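Local coordinates for protein meso-diaminopimelate dehydrogenase (Clostridium tetani, PDB 3WGY) that catalyses, in its natural form, the NADP-dependent oxidative deamination of meso-diaminopimelate, and here, as an engineered variant, holds the 2-oxo acid 4-methyl-2-oxovalerate, at residues L130-G135 / T146-G151; K182-E187 / E268-L273; M199-V204 / Q216-M221. The protein carries 6 engineered substitutions. One frame throughout, in Å; residues are numbered along the deposited sequence.

Contact 1 of 3, residues L130-G135 / T146-G151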
# COMPACT_ATOMS: atom_id res chain seq x y z
N LEU B 130 5.06 5.61 -1.79
CA LEU B 130 4.31 4.69 -2.63
C LEU B 130 2.81 4.89 -2.45
O LEU B 130 2.06 4.86 -3.43
CB LEU B 130 4.65 3.24 -2.28
CG LEU B 130 6.00 2.70 -2.75
CD1 LEU B 130 6.38 1.46 -1.94
CD2 LEU B 130 5.92 2.38 -4.27
N ASN B 131 2.39 5.10 -1.21
CA ASN B 131 0.98 5.27 -0.95
C ASN B 131 0.42 6.61 -1.38
O ASN B 131 -0.77 6.70 -1.70
CB ASN B 131 0.65 4.96 0.51
CG ASN B 131 0.59 3.47 0.77
OD1 ASN B 131 1.59 2.83 1.07
ND2 ASN B 131 -0.59 2.90 0.61
N ARG B 132 1.25 7.66 -1.39
CA ARG B 132 0.75 8.95 -1.86
C ARG B 132 0.52 8.74 -3.36
O ARG B 132 -0.51 9.13 -3.91
CB ARG B 132 1.80 10.06 -1.68
CG ARG B 132 2.15 10.40 -0.24
CD ARG B 132 3.22 11.51 -0.20
NE ARG B 132 3.87 11.56 1.11
CZ ARG B 132 5.11 11.16 1.35
NH1 ARG B 132 5.88 10.67 0.39
NH2 ARG B 132 5.58 11.23 2.58
N LEU B 133 1.49 8.10 -4.02
CA LEU B 133 1.41 7.83 -5.44
C LEU B 133 0.18 7.01 -5.79
O LEU B 133 -0.61 7.37 -6.67
CB LEU B 133 2.67 7.09 -5.91
CG LEU B 133 2.67 6.68 -7.38
CD1 LEU B 133 2.34 7.89 -8.26
CD2 LEU B 133 4.04 6.08 -7.74
N LEU B 134 0.01 5.89 -5.09
CA LEU B 134 -1.13 5.01 -5.31
C LEU B 134 -2.42 5.81 -5.17
O LEU B 134 -3.32 5.72 -6.00
CB LEU B 134 -1.13 3.88 -4.28
CG LEU B 134 -2.20 2.81 -4.48
CD1 LEU B 134 -1.97 2.14 -5.83
CD2 LEU B 134 -2.14 1.79 -3.31
N GLY B 135 -2.51 6.60 -4.10
CA GLY B 135 -3.70 7.37 -3.85
C GLY B 135 -4.09 8.33 -4.97
O GLY B 135 -5.24 8.34 -5.41
N THR B 146 -0.82 13.65 4.43
CA THR B 146 0.17 12.86 5.14
C THR B 146 0.37 13.47 6.52
O THR B 146 0.53 14.68 6.66
CB THR B 146 1.54 12.83 4.42
OG1 THR B 146 1.38 12.34 3.08
CG2 THR B 146 2.48 11.89 5.16
N PHE B 147 0.32 12.62 7.54
CA PHE B 147 0.52 13.05 8.93
C PHE B 147 1.68 12.23 9.48
O PHE B 147 1.82 11.06 9.15
CB PHE B 147 -0.73 12.78 9.77
CG PHE B 147 -1.94 13.57 9.38
CD1 PHE B 147 -2.60 13.32 8.19
CD2 PHE B 147 -2.45 14.55 10.23
CE1 PHE B 147 -3.76 14.01 7.85
CE2 PHE B 147 -3.62 15.25 9.90
CZ PHE B 147 -4.27 14.98 8.71
N TRP B 148 2.50 12.76 10.28
CA TRP B 148 3.60 12.01 10.85
C TRP B 148 3.28 11.76 12.32
O TRP B 148 3.36 12.66 13.15
CB TRP B 148 4.91 12.76 10.62
CG TRP B 148 5.25 12.81 9.14
CD1 TRP B 148 5.90 11.84 8.42
CD2 TRP B 148 4.86 13.82 8.20
NE1 TRP B 148 5.94 12.19 7.08
CE2 TRP B 148 5.31 13.40 6.92
CE3 TRP B 148 4.17 15.04 8.30
CZ2 TRP B 148 5.09 14.15 5.76
CZ3 TRP B 148 3.96 15.79 7.14
CH2 TRP B 148 4.42 15.34 5.89
N GLY B 149 2.87 10.51 12.60
CA GLY B 149 2.48 10.05 13.92
C GLY B 149 3.38 10.50 15.03
O GLY B 149 4.42 11.10 14.75
N LYS B 150 3.02 10.20 16.27
CA LYS B 150 3.85 10.63 17.40
C LYS B 150 5.31 10.20 17.23
O LYS B 150 5.62 9.01 17.16
CB LYS B 150 3.30 10.10 18.72
CG LYS B 150 4.12 10.54 19.92
CD LYS B 150 3.45 10.17 21.23
CE LYS B 150 4.30 10.56 22.43
NZ LYS B 150 3.58 10.35 23.72
N GLY B 151 6.23 11.20 17.05
CA GLY B 151 7.64 10.90 17.08
C GLY B 151 8.41 12.15 17.43
O GLY B 151 7.86 13.25 17.42

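Contact 2 of 3, residues K182-E187 / E268-L273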
# COMPACT_ATOMS: atom_id res chain seq x y z
N LYS B 182 -11.49 14.25 10.13
CA LYS B 182 -12.01 14.99 8.99
C LYS B 182 -11.43 14.46 7.69
O LYS B 182 -12.14 14.34 6.70
CB LYS B 182 -11.73 16.48 9.14
CG LYS B 182 -12.44 17.13 10.34
CD LYS B 182 -13.93 16.76 10.40
CE LYS B 182 -14.14 15.39 11.05
NZ LYS B 182 -15.53 14.88 10.93
N ALA B 183 -10.15 14.14 7.69
CA ALA B 183 -9.53 13.60 6.49
C ALA B 183 -10.22 12.28 6.16
O ALA B 183 -10.67 12.06 5.04
CB ALA B 183 -8.04 13.36 6.72
N ARG B 184 -10.31 11.40 7.17
CA ARG B 184 -10.94 10.10 7.00
C ARG B 184 -12.41 10.19 6.61
O ARG B 184 -12.96 9.25 6.03
CB ARG B 184 -10.81 9.28 8.28
CG ARG B 184 -9.43 8.74 8.51
CD ARG B 184 -9.27 8.35 9.95
NE ARG B 184 -8.01 7.66 10.18
CZ ARG B 184 -7.46 7.50 11.37
NH1 ARG B 184 -8.06 8.00 12.45
NH2 ARG B 184 -6.31 6.84 11.49
N SER B 185 -13.06 11.29 6.97
CA SER B 185 -14.45 11.44 6.60
C SER B 185 -14.37 11.74 5.10
O SER B 185 -13.28 11.96 4.58
CB SER B 185 -15.09 12.62 7.34
OG SER B 185 -14.58 13.86 6.88
N GLY B 186 -15.49 11.74 4.40
CA GLY B 186 -15.40 12.01 2.98
C GLY B 186 -15.29 13.48 2.59
O GLY B 186 -14.97 13.79 1.44
N GLU B 187 -15.53 14.38 3.54
CA GLU B 187 -15.48 15.81 3.25
C GLU B 187 -14.10 16.32 2.87
O GLU B 187 -13.14 16.20 3.64
CB GLU B 187 -16.03 16.60 4.44
CG GLU B 187 -15.07 16.75 5.60
CD GLU B 187 -15.65 17.56 6.74
OE1 GLU B 187 -16.55 17.05 7.44
OE2 GLU B 187 -15.21 18.72 6.92
N GLU B 268 -6.42 4.75 2.99
CA GLU B 268 -5.53 5.12 4.07
C GLU B 268 -4.44 4.08 4.29
O GLU B 268 -4.68 2.88 4.18
CB GLU B 268 -6.33 5.31 5.38
CG GLU B 268 -5.46 5.54 6.61
CD GLU B 268 -6.23 5.86 7.89
OE1 GLU B 268 -5.60 5.85 8.96
OE2 GLU B 268 -7.45 6.14 7.83
N PHE B 269 -3.23 4.56 4.56
CA PHE B 269 -2.11 3.69 4.88
C PHE B 269 -1.52 4.33 6.12
O PHE B 269 -1.37 5.56 6.17
CB PHE B 269 -1.06 3.69 3.76
CG PHE B 269 0.15 2.84 4.07
CD1 PHE B 269 0.11 1.46 3.90
CD2 PHE B 269 1.31 3.42 4.56
CE1 PHE B 269 1.23 0.66 4.21
CE2 PHE B 269 2.43 2.64 4.87
CZ PHE B 269 2.38 1.26 4.70
N ASN B 270 -1.20 3.54 7.13
CA ASN B 270 -0.61 4.12 8.32
C ASN B 270 0.32 3.12 8.99
O ASN B 270 0.22 1.92 8.76
CB ASN B 270 -1.69 4.61 9.30
CG ASN B 270 -2.49 3.49 9.92
OD1 ASN B 270 -1.94 2.58 10.51
ND2 ASN B 270 -3.81 3.57 9.79
N LEU B 271 1.24 3.64 9.79
CA LEU B 271 2.21 2.83 10.49
C LEU B 271 2.24 3.18 11.98
O LEU B 271 2.12 4.35 12.35
CB LEU B 271 3.62 3.07 9.90
CG LEU B 271 3.86 2.75 8.42
CD1 LEU B 271 5.16 3.40 7.97
CD2 LEU B 271 3.92 1.24 8.21
N ASN B 272 2.41 2.16 12.81
CA ASN B 272 2.50 2.35 14.26
C ASN B 272 3.77 1.59 14.63
O ASN B 272 3.75 0.36 14.78
CB ASN B 272 1.28 1.74 14.95
CG ASN B 272 1.28 2.01 16.45
OD1 ASN B 272 2.27 2.45 17.03
ND2 ASN B 272 0.15 1.73 17.08
N LEU B 273 4.87 2.31 14.79
CA LEU B 273 6.16 1.68 15.07
C LEU B 273 6.74 1.89 16.46
O LEU B 273 7.12 3.01 16.82
CB LEU B 273 7.18 2.17 14.03
CG LEU B 273 6.65 2.32 12.59
CD1 LEU B 273 7.66 3.09 11.75
CD2 LEU B 273 6.36 0.96 12.00

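Contact 3 of 3, residues M199-V204 / Q216-M221. Engineered in segment 199-204: M199 (natural residue Arg).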
# COMPACT_ATOMS: atom_id res chain seq x y z
N MET B 199 2.22 19.94 19.07
CA MET B 199 3.52 19.58 19.61
C MET B 199 3.47 19.51 21.13
O MET B 199 2.91 20.39 21.78
CB MET B 199 4.58 20.57 19.14
CG MET B 199 5.18 20.19 17.79
SD MET B 199 6.21 21.49 17.11
CE MET B 199 5.95 21.25 15.35
N VAL B 200 4.03 18.44 21.67
CA VAL B 200 4.05 18.22 23.11
C VAL B 200 5.49 18.11 23.58
O VAL B 200 6.30 17.36 23.01
CB VAL B 200 3.28 16.94 23.49
CG1 VAL B 200 3.19 16.80 25.02
CG2 VAL B 200 1.89 16.97 22.88
N CYS B 201 5.81 18.86 24.63
CA CYS B 201 7.15 18.83 25.18
C CYS B 201 7.12 18.34 26.61
O CYS B 201 6.16 18.57 27.34
CB CYS B 201 7.78 20.22 25.14
SG CYS B 201 7.97 20.95 23.49
N TYR B 202 8.18 17.65 27.00
CA TYR B 202 8.32 17.16 28.36
C TYR B 202 9.65 17.74 28.78
O TYR B 202 10.70 17.36 28.26
CB TYR B 202 8.32 15.64 28.40
CG TYR B 202 6.99 15.04 28.00
CD1 TYR B 202 6.63 14.91 26.66
CD2 TYR B 202 6.07 14.64 28.98
CE1 TYR B 202 5.39 14.39 26.30
CE2 TYR B 202 4.83 14.13 28.64
CZ TYR B 202 4.49 14.01 27.30
OH TYR B 202 3.26 13.51 26.96
N VAL B 203 9.61 18.67 29.73
CA VAL B 203 10.81 19.35 30.17
C VAL B 203 11.27 19.12 31.60
O VAL B 203 10.47 19.02 32.52
CB VAL B 203 10.63 20.88 29.97
CG1 VAL B 203 11.81 21.65 30.57
CG2 VAL B 203 10.47 21.19 28.49
N VAL B 204 12.58 19.04 31.76
CA VAL B 204 13.20 18.89 33.06
C VAL B 204 13.75 20.29 33.31
O VAL B 204 14.71 20.72 32.66
CB VAL B 204 14.37 17.89 33.03
CG1 VAL B 204 14.96 17.74 34.43
CG2 VAL B 204 13.88 16.54 32.50
N GLN B 216 6.18 29.59 27.95
CA GLN B 216 5.91 30.60 26.94
C GLN B 216 7.09 30.83 26.00
O GLN B 216 6.90 31.24 24.85
CB GLN B 216 5.47 31.89 27.62
CG GLN B 216 4.21 31.70 28.48
CD GLN B 216 3.04 31.14 27.70
OE1 GLN B 216 2.55 31.77 26.76
NE2 GLN B 216 2.58 29.96 28.08
N ASP B 217 8.30 30.56 26.47
CA ASP B 217 9.47 30.72 25.62
C ASP B 217 9.46 29.61 24.57
O ASP B 217 9.89 29.81 23.43
CB ASP B 217 10.75 30.64 26.44
CG ASP B 217 10.96 31.86 27.30
OD1 ASP B 217 10.06 32.73 27.31
OD2 ASP B 217 12.01 31.96 27.96
N ILE B 218 8.97 28.44 24.96
CA ILE B 218 8.89 27.31 24.06
C ILE B 218 7.77 27.52 23.05
O ILE B 218 7.97 27.41 21.84
CB ILE B 218 8.66 25.99 24.84
CG1 ILE B 218 9.92 25.61 25.62
CG2 ILE B 218 8.30 24.86 23.88
CD1 ILE B 218 9.77 24.38 26.50
N LYS B 219 6.58 27.84 23.56
CA LYS B 219 5.42 28.06 22.71
C LYS B 219 5.59 29.15 21.65
O LYS B 219 5.19 28.98 20.50
CB LYS B 219 4.20 28.38 23.58
CG LYS B 219 3.72 27.24 24.46
CD LYS B 219 2.32 27.52 24.95
CE LYS B 219 1.79 26.40 25.82
NZ LYS B 219 0.30 26.42 25.90
N THR B 220 6.17 30.28 22.04
CA THR B 220 6.35 31.38 21.10
C THR B 220 7.63 31.29 20.27
O THR B 220 7.93 32.20 19.50
CB THR B 220 6.36 32.75 21.83
OG1 THR B 220 7.51 32.82 22.68
CG2 THR B 220 5.11 32.92 22.66
N MET B 221 8.37 30.20 20.42
CA MET B 221 9.62 30.04 19.67
C MET B 221 9.38 29.95 18.16
O MET B 221 8.69 29.05 17.68
CB MET B 221 10.36 28.79 20.12
CG MET B 221 11.73 28.66 19.49
SD MET B 221 12.56 27.15 19.98
CE MET B 221 13.13 27.60 21.61

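Contact 1 of 3, residues L130-G135 / T146-G151
R132 of helix 123-138 reaches across to T146, near the end of strand 142-147. This helix backs the antiparallel sheet of the C-terminal domain. The R132 CB already points at the strand. From there the chain runs extended from CG to NE and meets the threonine side chain at about a right angle. CG and CD both pass T146 OG1 at 3.9 Å, and the R132 side chain also touches V253 of strand 249-258, as T146 does. NE then donates a hydrogen bond to T146 OG1 at 3.3 Å, with an N-H...O angle of 155°. The hydroxyl lies at the guanidinium edge, in its plane. The T146 torsion suits this (chi1 -56°): OG1 sits beside the backbone N, while CG2 is anti to it. CG2 is thus left to meet R132 NH2 at 4.1 Å. The same methyl lies over one face of the W148 ring, 3.4 Å above the plane and displaced toward the rim. R132 NH2 also comes obliquely to the indole, 4.3 Å from W148 CZ2. The strongest partner of R132 is D124, whose OD2 forms a salt bridge with NH2. W148 NE1 donates to that same carboxylate oxygen. NH1 makes weak hydrogen bonds to S129 OG and to L325 O of the second subunit. The guanidinium is probably oriented mainly by its salt bridge to D124, with T146 adding a neutral hydrogen bond. One carboxylate oxygen serves both R132 and W148, so charge and hydrogen bonding join the helix to the strand end, close to the subunit interface.

Contact 2 of 3, residues K182-E187 / E268-L273
R184 and E268 form a two-point salt bridge. The arginine grips the carboxylate side-on, with NE and NH2 each taking one oxygen. R184 NH2 donates to E268 OE1 at 2.8 Å, with an N-H...O angle of 161°. This oxygen uses its syn lone pair and lies in the guanidinium plane. R184 NE donates to E268 OE2 at 2.9 Å, again on the syn side, though tilted somewhat from both planes. The two flat groups stand 17° apart, so they are nearly coplanar. Both chains are stretched out to meet. R184 is extended from CG to NE, and E268 has CG anti to its backbone N and stays extended beyond it. OE1 has a second donor, N270 ND2 at 3.0 Å, two residues along the same strand. That amide comes from above the carboxylate plane, 39° out of it, and so leaves the in-plane position to the arginine. Further back, R184 CG passes E268 OE2 at 3.3 Å.

On the same chain the ion pair rests on apolar residues of the adjacent strand 249-258. R184, E268 and N270 all touch F252, and E268 also rests on I254. R184 is the last residue of helix 177-184, and S185 leaves the helix. Strand 264-273 is an outer strand of the antiparallel sheet of the C-terminal domain. It pairs antiparallel with a strand of the second subunit, so the sheet continues through the dimer interface, where E268 packs on N270 of the second subunit. Two charged bonds and one amide bond fix the rotation of the E268 carboxylate. This would probably favour its ionised form, and it pins the helix end to a strand at the interface.

Contact 3 of 3, residues M199-V204 / Q216-M221
No flat group lies between I218 and its partners C201 and V203: the contact is made by methyl groups and one sulfur. The ring of Y202, between them in sequence, instead meets the rings of H233 and H244, with planes at roughly 35° and 40°. The contact belongs to a beta-alpha-beta unit. Strand 197-205 leads into helix 211-219, which packs on the sheet, and strand 230-234 follows, parallel to the first. I218 is the helix residue that points toward the strand. With CG1 beside the backbone N (chi1 -71°) and CG2 anti to it, it sends its two branches to different partners. CG2 meets C201 SG at 3.9 Å. CD1, at the end of the other branch, reaches V203. I218 also touches V232 of strand 230-234, so one isoleucine bears on both parallel strands, while I160 of helix 154-162 touches both C201 and V203, and F225 touches C201. All three touching residues are buried, and no hydrogen bond crosses between the segments. M199, an engineered residue (naturally Arg), starts the strand segment and packs against H156, a residue of the 2-oxo acid pocket. The helix ends just beyond I218, where T220 OG1 donates to Q216 O at 2.8 Å. The V203 and I218 side chains run antiparallel past one another, with V203 CG2 3.8 Å from I218 CD1.

Overall arrangement
Following the chain from the N terminus, contact 1 comes first. It closes a short loop between helix 123-138 and strand 142-147. Contact 2 opens later, at the end of helix 177-184, and closes only at strand 264-273. Contact 3 opens and closes within that long span, so it nests in contact 2, and no two contacts cross. Contacts 1 and 2 serve the same three-stranded antiparallel sheet, whose outer strands are 142-147 and 264-273. Their centres are 9 Å apart, N131 packs on F269, and both reach the second subunit. The centre of contact 3 is about 26 Å from that of contact 1, in the separate mixed sheet.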